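Local coordinates for Lin0012 protein (Listeria innocua, PDB 3K17), which probably phosphorylates phosphomevalonate at the expense of ATP in the mevalonate route to isopentenyl diphosphate, as a GHMP-family kinase, at residues 105-110 with 115-120; 39-44 with 124-129; 234-237 with 243-246. All coordinates share one frame; numbering follows the deposited sequence.

Contact 1. Residues 105-110 with 115-120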
ATOM      1  N   THR A 105      24.501 -24.941  12.850  1.00 17.92           N
ATOM      2  CA  THR A 105      23.596 -25.724  13.688  1.00 18.48           C
ATOM      3  C   THR A 105      23.682 -27.242  13.534  1.00 18.19           C
ATOM      4  O   THR A 105      24.026 -27.752  12.469  1.00 17.83           O
ATOM      5  CB  THR A 105      22.133 -25.319  13.433  1.00 18.62           C
ATOM      6  OG1 THR A 105      21.264 -26.152  14.209  1.00 17.93           O
ATOM      7  CG2 THR A 105      21.788 -25.472  11.943  1.00 16.79           C
ATOM      8  N   GLU A 106      23.354 -27.946  14.617  1.00 17.06           N
ATOM      9  CA  GLU A 106      23.321 -29.405  14.655  1.00 17.06           C
ATOM     10  C   GLU A 106      21.924 -29.755  15.156  1.00 16.13           C
ATOM     11  O   GLU A 106      21.634 -30.907  15.472  1.00 17.75           O
ATOM     12  CB  GLU A 106      24.339 -29.976  15.657  1.00 19.14           C
ATOM     13  CG  GLU A 106      25.754 -29.415  15.581  1.00 25.46           C
ATOM     14  CD  GLU A 106      26.700 -30.079  16.601  1.00 28.67           C
ATOM     15  OE1 GLU A 106      26.264 -30.372  17.740  1.00 24.71           O
ATOM     16  OE2 GLU A 106      27.880 -30.296  16.261  1.00 28.05           O
ATOM     17  N   LEU A 107      21.058 -28.753  15.243  1.00 14.62           N
ATOM     18  CA  LEU A 107      19.707 -28.986  15.746  1.00 14.35           C
ATOM     19  C   LEU A 107      18.746 -29.396  14.639  1.00 15.12           C
ATOM     20  O   LEU A 107      17.526 -29.348  14.811  1.00 14.63           O
ATOM     21  CB  LEU A 107      19.186 -27.740  16.465  1.00 11.72           C
ATOM     22  CG  LEU A 107      20.083 -27.200  17.586  1.00 12.08           C
ATOM     23  CD1 LEU A 107      19.320 -26.175  18.390  1.00 12.03           C
ATOM     24  CD2 LEU A 107      20.537 -28.351  18.497  1.00 13.94           C
ATOM     25  N   ILE A 108      19.304 -29.807  13.505  1.00 16.18           N
ATOM     26  CA  ILE A 108      18.485 -30.234  12.380  1.00 17.63           C
ATOM     27  C   ILE A 108      18.882 -31.620  11.902  1.00 17.96           C
ATOM     28  O   ILE A 108      20.023 -32.053  12.058  1.00 17.89           O
ATOM     29  CB  ILE A 108      18.607 -29.277  11.180  1.00 18.80           C
ATOM     30  CG1 ILE A 108      20.063 -29.226  10.716  1.00 22.59           C
ATOM     31  CG2 ILE A 108      18.083 -27.898  11.553  1.00 17.51           C
ATOM     32  CD1 ILE A 108      20.293 -28.350   9.488  1.00 25.34           C
ATOM     33  N   ASP A 109      17.920 -32.310  11.311  1.00 16.04           N
ATOM     34  CA  ASP A 109      18.140 -33.648  10.790  1.00 17.82           C
ATOM     35  C   ASP A 109      18.903 -33.572   9.455  1.00 17.96           C
ATOM     36  O   ASP A 109      19.020 -32.508   8.847  1.00 16.47           O
ATOM     37  CB  ASP A 109      16.778 -34.315  10.590  1.00 20.36           C
ATOM     38  CG  ASP A 109      16.887 -35.701  10.022  1.00 23.42           C
ATOM     39  OD1 ASP A 109      17.340 -36.607  10.749  1.00 27.18           O
ATOM     40  OD2 ASP A 109      16.519 -35.880   8.844  1.00 23.12           O
ATOM     41  N   GLN A 110      19.426 -34.707   9.015  1.00 20.11           N
ATOM     42  CA  GLN A 110      20.158 -34.796   7.752  1.00 23.12           C
ATOM     43  C   GLN A 110      19.287 -34.249   6.612  1.00 20.82           C
ATOM     44  O   GLN A 110      19.793 -33.634   5.674  1.00 23.71           O
ATOM     45  CB  GLN A 110      20.509 -36.264   7.465  1.00 26.87           C
ATOM     46  CG  GLN A 110      21.416 -36.939   8.510  1.00 36.33           C
ATOM     47  CD  GLN A 110      20.922 -36.782   9.951  1.00 38.08           C
ATOM     48  OE1 GLN A 110      21.053 -35.716  10.554  1.00 41.88           O
ATOM     49  NE2 GLN A 110      20.350 -37.847  10.502  1.00 40.56           N
ATOM     50  N   TYR A 115      14.774 -30.676  14.547  1.00 16.70           N
ATOM     51  CA  TYR A 115      14.394 -31.752  15.465  1.00 16.99           C
ATOM     52  C   TYR A 115      13.403 -31.264  16.509  1.00 17.09           C
ATOM     53  O   TYR A 115      12.709 -32.063  17.140  1.00 17.42           O
ATOM     54  CB  TYR A 115      15.612 -32.294  16.210  1.00 17.03           C
ATOM     55  CG  TYR A 115      16.521 -33.174  15.394  1.00 17.40           C
ATOM     56  CD1 TYR A 115      16.015 -34.244  14.663  1.00 14.93           C
ATOM     57  CD2 TYR A 115      17.897 -32.969  15.399  1.00 15.64           C
ATOM     58  CE1 TYR A 115      16.863 -35.099  13.960  1.00 16.40           C
ATOM     59  CE2 TYR A 115      18.752 -33.812  14.699  1.00 19.52           C
ATOM     60  CZ  TYR A 115      18.226 -34.878  13.985  1.00 18.31           C
ATOM     61  OH  TYR A 115      19.080 -35.728  13.327  1.00 18.80           O
ATOM     62  N   GLY A 116      13.340 -29.949  16.682  1.00 16.85           N
ATOM     63  CA  GLY A 116      12.457 -29.384  17.687  1.00 17.41           C
ATOM     64  C   GLY A 116      13.230 -29.295  18.995  1.00 17.37           C
ATOM     65  O   GLY A 116      12.708 -29.590  20.068  1.00 18.63           O
ATOM     66  N   LEU A 117      14.491 -28.885  18.898  1.00 15.80           N
ATOM     67  CA  LEU A 117      15.359 -28.768  20.065  1.00 15.34           C
ATOM     68  C   LEU A 117      15.562 -27.328  20.531  1.00 16.31           C
ATOM     69  O   LEU A 117      16.535 -27.027  21.224  1.00 14.52           O
ATOM     70  CB  LEU A 117      16.704 -29.431  19.757  1.00 14.99           C
ATOM     71  CG  LEU A 117      16.501 -30.926  19.457  1.00 16.49           C
ATOM     72  CD1 LEU A 117      17.786 -31.588  18.981  1.00 14.33           C
ATOM     73  CD2 LEU A 117      15.983 -31.590  20.725  1.00 12.61           C
ATOM     74  N   GLY A 118      14.643 -26.439  20.153  1.00 15.96           N
ATOM     75  CA  GLY A 118      14.741 -25.046  20.573  1.00 15.09           C
ATOM     76  C   GLY A 118      15.648 -24.191  19.707  1.00 15.96           C
ATOM     77  O   GLY A 118      16.392 -23.355  20.210  1.00 14.49           O
ATOM     78  N   SER A 119      15.572 -24.383  18.394  1.00 15.15           N
ATOM     79  CA  SER A 119      16.418 -23.623  17.487  1.00 15.13           C
ATOM     80  C   SER A 119      16.428 -22.121  17.728  1.00 12.21           C
ATOM     81  O   SER A 119      17.492 -21.523  17.783  1.00 15.55           O
ATOM     82  CB  SER A 119      16.027 -23.913  16.032  1.00 13.89           C
ATOM     83  OG  SER A 119      16.316 -25.260  15.702  1.00 14.09           O
ATOM     84  N   SER A 120      15.258 -21.506  17.884  1.00 13.74           N
ATOM     85  CA  SER A 120      15.202 -20.059  18.085  1.00 13.69           C
ATOM     86  C   SER A 120      15.816 -19.616  19.416  1.00 12.92           C
ATOM     87  O   SER A 120      16.530 -18.616  19.478  1.00 13.50           O
ATOM     88  CB  SER A 120      13.750 -19.547  17.966  1.00 15.18           C
ATOM     89  OG  SER A 120      12.896 -20.092  18.973  1.00 15.23           O
TER
HETATM   90  O   HOH W   1      18.515 -24.701  13.933  1.00  3.64           O
HETATM   91  O   HOH W   2      15.537 -28.107  16.504  1.00 15.90           O

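Contact 2. Residues 39-44 with 124-129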
ATOM      1  N   ILE A  39      24.286 -25.312  18.635  1.00 15.63           N
ATOM      2  CA  ILE A  39      24.267 -24.230  17.688  1.00 18.06           C
ATOM      3  C   ILE A  39      25.659 -23.687  18.010  1.00 18.44           C
ATOM      4  O   ILE A  39      26.034 -23.602  19.190  1.00 19.08           O
ATOM      5  CB  ILE A  39      23.176 -23.189  18.021  1.00 19.99           C
ATOM      6  CG1 ILE A  39      21.892 -23.555  17.256  1.00 20.97           C
ATOM      7  CG2 ILE A  39      23.669 -21.782  17.673  1.00 16.10           C
ATOM      8  CD1 ILE A  39      20.733 -22.636  17.488  1.00 28.76           C
ATOM      9  N   THR A  40      26.443 -23.375  16.985  1.00 18.15           N
ATOM     10  CA  THR A  40      27.790 -22.852  17.198  1.00 18.19           C
ATOM     11  C   THR A  40      27.912 -21.464  16.590  1.00 18.26           C
ATOM     12  O   THR A  40      27.655 -21.275  15.403  1.00 19.89           O
ATOM     13  CB  THR A  40      28.853 -23.765  16.547  1.00 18.70           C
ATOM     14  OG1 THR A  40      28.768 -25.072  17.119  1.00 21.32           O
ATOM     15  CG2 THR A  40      30.255 -23.213  16.780  1.00 20.78           C
ATOM     16  N   LEU A  41      28.288 -20.489  17.408  1.00 17.68           N
ATOM     17  CA  LEU A  41      28.457 -19.125  16.923  1.00 17.79           C
ATOM     18  C   LEU A  41      29.940 -18.752  17.030  1.00 19.79           C
ATOM     19  O   LEU A  41      30.510 -18.746  18.124  1.00 17.64           O
ATOM     20  CB  LEU A  41      27.594 -18.156  17.751  1.00 14.36           C
ATOM     21  CG  LEU A  41      27.450 -16.744  17.170  1.00 17.82           C
ATOM     22  CD1 LEU A  41      26.264 -16.040  17.795  1.00 14.06           C
ATOM     23  CD2 LEU A  41      28.739 -15.947  17.396  1.00 17.98           C
ATOM     24  N   THR A  42      30.562 -18.467  15.887  1.00 20.53           N
ATOM     25  CA  THR A  42      31.973 -18.085  15.854  1.00 21.23           C
ATOM     26  C   THR A  42      32.060 -16.578  15.611  1.00 22.12           C
ATOM     27  O   THR A  42      31.518 -16.062  14.626  1.00 22.16           O
ATOM     28  CB  THR A  42      32.719 -18.866  14.750  1.00 23.86           C
ATOM     29  OG1 THR A  42      32.560 -20.273  14.982  1.00 21.98           O
ATOM     30  CG2 THR A  42      34.209 -18.531  14.757  1.00 23.73           C
ATOM     31  N   LEU A  43      32.722 -15.873  16.523  1.00 20.49           N
ATOM     32  CA  LEU A  43      32.855 -14.421  16.435  1.00 21.51           C
ATOM     33  C   LEU A  43      34.298 -13.968  16.303  1.00 24.24           C
ATOM     34  O   LEU A  43      35.197 -14.529  16.927  1.00 26.31           O
ATOM     35  CB  LEU A  43      32.226 -13.762  17.669  1.00 17.72           C
ATOM     36  CG  LEU A  43      32.383 -12.248  17.868  1.00 19.59           C
ATOM     37  CD1 LEU A  43      31.306 -11.756  18.809  1.00 19.91           C
ATOM     38  CD2 LEU A  43      33.775 -11.909  18.428  1.00 20.81           C
ATOM     39  N   GLU A  44      34.512 -12.936  15.500  1.00 26.20           N
ATOM     40  CA  GLU A  44      35.850 -12.406  15.294  1.00 28.48           C
ATOM     41  C   GLU A  44      35.745 -10.937  14.917  1.00 28.53           C
ATOM     42  O   GLU A  44      34.689 -10.477  14.485  1.00 26.66           O
ATOM     43  CB  GLU A  44      36.547 -13.179  14.173  1.00 29.77           C
ATOM     44  CG  GLU A  44      35.961 -12.916  12.801  1.00 33.58           C
ATOM     45  CD  GLU A  44      36.422 -13.916  11.757  1.00 37.18           C
ATOM     46  OE1 GLU A  44      36.056 -15.105  11.869  1.00 40.11           O
ATOM     47  OE2 GLU A  44      37.148 -13.512  10.822  1.00 39.18           O
ATOM     48  N   THR A 124      19.292 -17.358  19.912  1.00 13.15           N
ATOM     49  CA  THR A 124      19.214 -16.144  20.710  1.00 12.32           C
ATOM     50  C   THR A 124      20.294 -16.165  21.811  1.00 14.17           C
ATOM     51  O   THR A 124      21.042 -15.201  21.995  1.00 13.27           O
ATOM     52  CB  THR A 124      17.828 -16.018  21.364  1.00 13.02           C
ATOM     53  OG1 THR A 124      16.827 -15.953  20.343  1.00 14.12           O
ATOM     54  CG2 THR A 124      17.746 -14.757  22.214  1.00 10.08           C
ATOM     55  N   VAL A 125      20.367 -17.273  22.533  1.00 13.84           N
ATOM     56  CA  VAL A 125      21.341 -17.424  23.617  1.00 13.51           C
ATOM     57  C   VAL A 125      22.781 -17.367  23.100  1.00 15.45           C
ATOM     58  O   VAL A 125      23.660 -16.832  23.775  1.00 16.83           O
ATOM     59  CB  VAL A 125      21.098 -18.754  24.391  1.00 13.48           C
ATOM     60  CG1 VAL A 125      22.255 -19.057  25.348  1.00 13.74           C
ATOM     61  CG2 VAL A 125      19.794 -18.644  25.187  1.00 11.49           C
ATOM     62  N   ALA A 126      23.023 -17.898  21.902  1.00 13.63           N
ATOM     63  CA  ALA A 126      24.360 -17.878  21.323  1.00 15.45           C
ATOM     64  C   ALA A 126      24.792 -16.435  21.044  1.00 18.22           C
ATOM     65  O   ALA A 126      25.936 -16.050  21.321  1.00 18.49           O
ATOM     66  CB  ALA A 126      24.398 -18.709  20.029  1.00 11.70           C
ATOM     67  N   VAL A 127      23.878 -15.635  20.498  1.00 15.12           N
ATOM     68  CA  VAL A 127      24.187 -14.244  20.209  1.00 13.57           C
ATOM     69  C   VAL A 127      24.479 -13.473  21.505  1.00 15.50           C
ATOM     70  O   VAL A 127      25.485 -12.758  21.599  1.00 14.04           O
ATOM     71  CB  VAL A 127      23.013 -13.560  19.453  1.00 13.94           C
ATOM     72  CG1 VAL A 127      23.216 -12.038  19.408  1.00  9.28           C
ATOM     73  CG2 VAL A 127      22.921 -14.129  18.025  1.00 11.38           C
ATOM     74  N   ILE A 128      23.612 -13.623  22.503  1.00 12.91           N
ATOM     75  CA  ILE A 128      23.809 -12.905  23.760  1.00 15.41           C
ATOM     76  C   ILE A 128      25.141 -13.304  24.397  1.00 17.12           C
ATOM     77  O   ILE A 128      25.922 -12.443  24.806  1.00 17.80           O
ATOM     78  CB  ILE A 128      22.649 -13.171  24.753  1.00 17.27           C
ATOM     79  CG1 ILE A 128      21.327 -12.634  24.172  1.00 15.00           C
ATOM     80  CG2 ILE A 128      22.960 -12.526  26.123  1.00 15.98           C
ATOM     81  CD1 ILE A 128      21.333 -11.151  23.836  1.00 13.41           C
ATOM     82  N   ASN A 129      25.404 -14.605  24.476  1.00 18.37           N
ATOM     83  CA  ASN A 129      26.657 -15.064  25.063  1.00 19.40           C
ATOM     84  C   ASN A 129      27.871 -14.590  24.295  1.00 19.89           C
ATOM     85  O   ASN A 129      28.861 -14.174  24.898  1.00 19.03           O
ATOM     86  CB  ASN A 129      26.697 -16.582  25.171  1.00 19.73           C
ATOM     87  CG  ASN A 129      26.185 -17.070  26.504  1.00 22.40           C
ATOM     88  OD1 ASN A 129      26.262 -16.357  27.497  1.00 29.31           O
ATOM     89  ND2 ASN A 129      25.679 -18.291  26.540  1.00 26.16           N
TER

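Contact 3. Residues 234-237 with 243-246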
ATOM      1  N   HIS A 234      -4.560 -21.787  23.728  1.00 42.61           N
ATOM      2  CA  HIS A 234      -4.891 -20.502  24.327  1.00 44.11           C
ATOM      3  C   HIS A 234      -6.388 -20.246  24.190  1.00 44.35           C
ATOM      4  O   HIS A 234      -7.029 -19.735  25.110  1.00 45.08           O
ATOM      5  CB  HIS A 234      -4.123 -19.373  23.647  1.00 46.47           C
ATOM      6  CG  HIS A 234      -4.386 -18.027  24.248  1.00 49.31           C
ATOM      7  ND1 HIS A 234      -3.925 -17.668  25.496  1.00 49.91           N
ATOM      8  CD2 HIS A 234      -5.094 -16.969  23.789  1.00 49.47           C
ATOM      9  CE1 HIS A 234      -4.338 -16.445  25.780  1.00 50.69           C
ATOM     10  NE2 HIS A 234      -5.049 -15.998  24.761  1.00 49.96           N
ATOM     11  N   ALA A 235      -6.940 -20.604  23.036  1.00 43.39           N
ATOM     12  CA  ALA A 235      -8.363 -20.419  22.791  1.00 43.00           C
ATOM     13  C   ALA A 235      -9.149 -21.352  23.702  1.00 42.85           C
ATOM     14  O   ALA A 235     -10.192 -20.978  24.235  1.00 42.37           O
ATOM     15  CB  ALA A 235      -8.691 -20.708  21.336  1.00 42.66           C
ATOM     16  N   PHE A 236      -8.644 -22.571  23.871  1.00 42.14           N
ATOM     17  CA  PHE A 236      -9.295 -23.545  24.733  1.00 42.46           C
ATOM     18  C   PHE A 236      -9.402 -22.954  26.134  1.00 43.19           C
ATOM     19  O   PHE A 236     -10.409 -23.120  26.820  1.00 43.32           O
ATOM     20  CB  PHE A 236      -8.483 -24.838  24.788  1.00 41.67           C
ATOM     21  CG  PHE A 236      -8.988 -25.820  25.805  1.00 40.85           C
ATOM     22  CD1 PHE A 236     -10.228 -26.432  25.643  1.00 40.74           C
ATOM     23  CD2 PHE A 236      -8.240 -26.109  26.940  1.00 39.83           C
ATOM     24  CE1 PHE A 236     -10.718 -27.319  26.598  1.00 40.16           C
ATOM     25  CE2 PHE A 236      -8.722 -26.996  27.904  1.00 40.82           C
ATOM     26  CZ  PHE A 236      -9.963 -27.601  27.732  1.00 39.81           C
ATOM     27  N   LYS A 237      -8.345 -22.270  26.553  1.00 43.03           N
ATOM     28  CA  LYS A 237      -8.299 -21.636  27.862  1.00 44.12           C
ATOM     29  C   LYS A 237      -9.471 -20.663  28.039  1.00 44.69           C
ATOM     30  O   LYS A 237     -10.012 -20.524  29.135  1.00 42.72           O
ATOM     31  CB  LYS A 237      -6.971 -20.892  28.018  1.00 43.95           C
ATOM     32  CG  LYS A 237      -6.826 -20.107  29.307  1.00 46.01           C
ATOM     33  CD  LYS A 237      -5.476 -19.404  29.369  1.00 46.24           C
ATOM     34  CE  LYS A 237      -5.355 -18.554  30.622  1.00 47.39           C
ATOM     35  NZ  LYS A 237      -4.041 -17.854  30.697  1.00 47.75           N
ATOM     36  N   ASN A 243     -11.829 -26.651  32.689  1.00 45.35           N
ATOM     37  CA  ASN A 243     -10.993 -27.775  32.296  1.00 44.29           C
ATOM     38  C   ASN A 243      -9.526 -27.367  32.241  1.00 42.10           C
ATOM     39  O   ASN A 243      -8.655 -28.104  32.697  1.00 41.92           O
ATOM     40  CB  ASN A 243     -11.436 -28.316  30.933  1.00 46.10           C
ATOM     41  CG  ASN A 243     -12.685 -29.171  31.025  1.00 48.77           C
ATOM     42  OD1 ASN A 243     -13.345 -29.440  30.019  1.00 51.15           O
ATOM     43  ND2 ASN A 243     -13.011 -29.613  32.234  1.00 47.72           N
ATOM     44  N   TYR A 244      -9.257 -26.190  31.683  1.00 40.08           N
ATOM     45  CA  TYR A 244      -7.887 -25.707  31.579  1.00 37.69           C
ATOM     46  C   TYR A 244      -7.290 -25.553  32.970  1.00 37.00           C
ATOM     47  O   TYR A 244      -6.137 -25.914  33.203  1.00 34.16           O
ATOM     48  CB  TYR A 244      -7.838 -24.361  30.852  1.00 36.94           C
ATOM     49  CG  TYR A 244      -6.427 -23.849  30.637  1.00 38.10           C
ATOM     50  CD1 TYR A 244      -5.557 -24.494  29.756  1.00 36.66           C
ATOM     51  CD2 TYR A 244      -5.955 -22.734  31.329  1.00 37.06           C
ATOM     52  CE1 TYR A 244      -4.252 -24.041  29.568  1.00 37.24           C
ATOM     53  CE2 TYR A 244      -4.650 -22.272  31.148  1.00 37.44           C
ATOM     54  CZ  TYR A 244      -3.805 -22.929  30.267  1.00 37.58           C
ATOM     55  OH  TYR A 244      -2.521 -22.468  30.076  1.00 37.14           O
ATOM     56  N   GLN A 245      -8.082 -25.023  33.899  1.00 35.91           N
ATOM     57  CA  GLN A 245      -7.606 -24.830  35.260  1.00 37.75           C
ATOM     58  C   GLN A 245      -7.351 -26.175  35.938  1.00 36.06           C
ATOM     59  O   GLN A 245      -6.461 -26.295  36.780  1.00 35.12           O
ATOM     60  CB  GLN A 245      -8.614 -24.008  36.074  1.00 40.40           C
ATOM     61  CG  GLN A 245      -8.112 -23.630  37.460  1.00 42.21           C
ATOM     62  CD  GLN A 245      -6.771 -22.908  37.423  1.00 44.08           C
ATOM     63  OE1 GLN A 245      -6.657 -21.799  36.890  1.00 44.39           O
ATOM     64  NE2 GLN A 245      -5.745 -23.540  37.988  1.00 43.13           N
ATOM     65  N   HIS A 246      -8.134 -27.183  35.568  1.00 36.75           N
ATOM     66  CA  HIS A 246      -7.962 -28.519  36.132  1.00 36.43           C
ATOM     67  C   HIS A 246      -6.607 -29.028  35.676  1.00 35.90           C
ATOM     68  O   HIS A 246      -5.866 -29.648  36.441  1.00 35.61           O
ATOM     69  CB  HIS A 246      -9.052 -29.468  35.626  1.00 37.27           C
ATOM     70  CG  HIS A 246      -8.839 -30.896  36.028  1.00 38.65           C
ATOM     71  ND1 HIS A 246      -8.836 -31.307  37.344  1.00 39.30           N
ATOM     72  CD2 HIS A 246      -8.614 -32.007  35.286  1.00 39.03           C
ATOM     73  CE1 HIS A 246      -8.620 -32.609  37.396  1.00 38.29           C
ATOM     74  NE2 HIS A 246      -8.482 -33.058  36.162  1.00 40.06           N
TER

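Contact 1. Residues 105-110 with 115-120
Leu107 O receives two donors at once, the backbone N of Tyr115 and a water, and through them reaches Tyr115 directly and Leu117 and Ser119 by way of the water. The Tyr115 N–Leu107 O bond is 3.1 Å long and almost straight at the hydrogen (178°). Water 2 gives its proton to Leu107 O at 2.9 Å, accepts one from Leu117 N at 2.7 Å, and also meets Ser119 OG. Water 1 joins Ser119 OG to Thr105 OG1, which closes an ST turn by accepting from Leu107 N. Beyond this polar strip the Tyr115 ring lies against the chain of 108-109, with Asp109 N over one face and Asp109 CB 3.5 Å from CE1. The anti first torsion of Asp109 (chi1 179°) sets its carboxylate across the ring near the phenol end, the planes 72° apart; OD2 is hydrogen-bonded to Ser111 OG. Leu107 sends CD2 to Leu117 CB at 4.2 Å. The sequence Tyr-Gly-Leu-Gly-Ser-Ser matches the glycine-rich phosphate-binding loop of GHMP kinases, consistent with a place beside ATP, and Gly118 is the N-cap of helix 119-135. Strand 99-105 leads into this loop; strand 37-45 touches both leucines, while Lys345 of strand 345-346 meets Tyr115, which also stacks edge-to-face with Trp219.

Contact 2. Residues 39-44 with 124-129
Leu41 reaches across to the backbone of the helix as well as to its side chains. Its CD1 methyl lies 3.5 Å from Ala126 O and 3.6 Å from Val127 N, so one branch of the leucine rests on the peptide group between these two residues. The same methyl meets Ala126 CB and Val127 CG2, each at 3.9 Å. With CG anti to the backbone N (chi1 -168°), Leu41 carries CD1 past the small alanine to the valine one residue further on. Ile39 touches with its CG2 branch, 3.9 Å from Ala126 CB. Ala126 therefore has two strand side chains against a single methyl, consistent with an approach of 8.5 Å between the short axes of strand and helix, at 28° between their directions. This is a helix laid on the face of a mixed sheet, as befits the N-terminal domain of GHMP kinases, which belongs to the ribosomal protein S5 clan. Strand 37-45 is itself held in the sheet between strands 7-18 and 99-105, through backbone hydrogen bonds between Ile39 and Ile11, Leu41 and Val9, Thr40 and Glu104. Ile11 also packs on Ala126, and Ile103 on both Ile39 and Leu41. On the helix, Val127 goes on to touch Ala81 and Ile82 of helix 76-91, while Ala122 and Ala123 meet Ile39 and Ala130 meets Leu41, extending the same strand-helix face.

Contact 3. Residues 234-237 with 243-246
Lys237 lays the aliphatic part of its side chain over one face of the Tyr244 ring, an example of a lysine used for its methylenes as well as for its charge. The CB atom stands 4.0 Å from the ring centroid and only 12° off the ring normal, a CH-pi contact over the centre. From there the chain moves toward the rim: CG comes to 3.4 Å from Tyr244 CD2, and CD to 3.5 Å from Tyr244 CE2. Both residues begin with CG anti to the backbone N (chi1 176° for Lys237 and -176° for Tyr244), and the lysine stays fully extended beyond CG, so that its methylenes follow one side of the ring outward. The two polar ends then converge on one carboxylate oxygen: Glu25 OE2 forms a salt bridge with Lys237 NZ and a hydrogen bond with Tyr244 OH, which would restrain both long side chains at their ends. Phe236, likewise with CG anti to its backbone N, carries its ring to the same helix, at Asn243 and the start of Tyr244. Its CZ touches Asn243 CB at 3.6 Å, and its CE2 lies 3.9 Å from Tyr244 N and 4.1 Å from Tyr244 CB. Asp240, between the helices, accepts from Asn243 N through OD1. The contact packs the end of helix 226-239 on the start of helix 241-264 across the one-residue break at Asp240, a helix-helix corner. Helix 267-288 covers the Phe236 ring with Leu284, Lys287 and Ala288, and His234 and Ala235 pack on Ser231 of the second subunit.

Contacts 1 and 2 share helix 119-135 and lie 15 Å apart between centres, the first nested along the chain inside the loop closed by the second. They meet at Ile39, whose CD1 is 3.4 Å from Ser119 O and whose CG1 is 3.8 Å from Leu107 CD1. The helix that contact 2 seats on the sheet is therefore the one whose start, in contact 1, carries the glycine-rich segment whose sequence is consistent with a phosphate-binding loop, as in other GHMP kinases. Contact 3 is separate: its centre lies about 30 Å from that of contact 1 and 37 Å from that of contact 2, across the chain's centre from the latter, and its nearest atoms stay about 18 Å from contact 1.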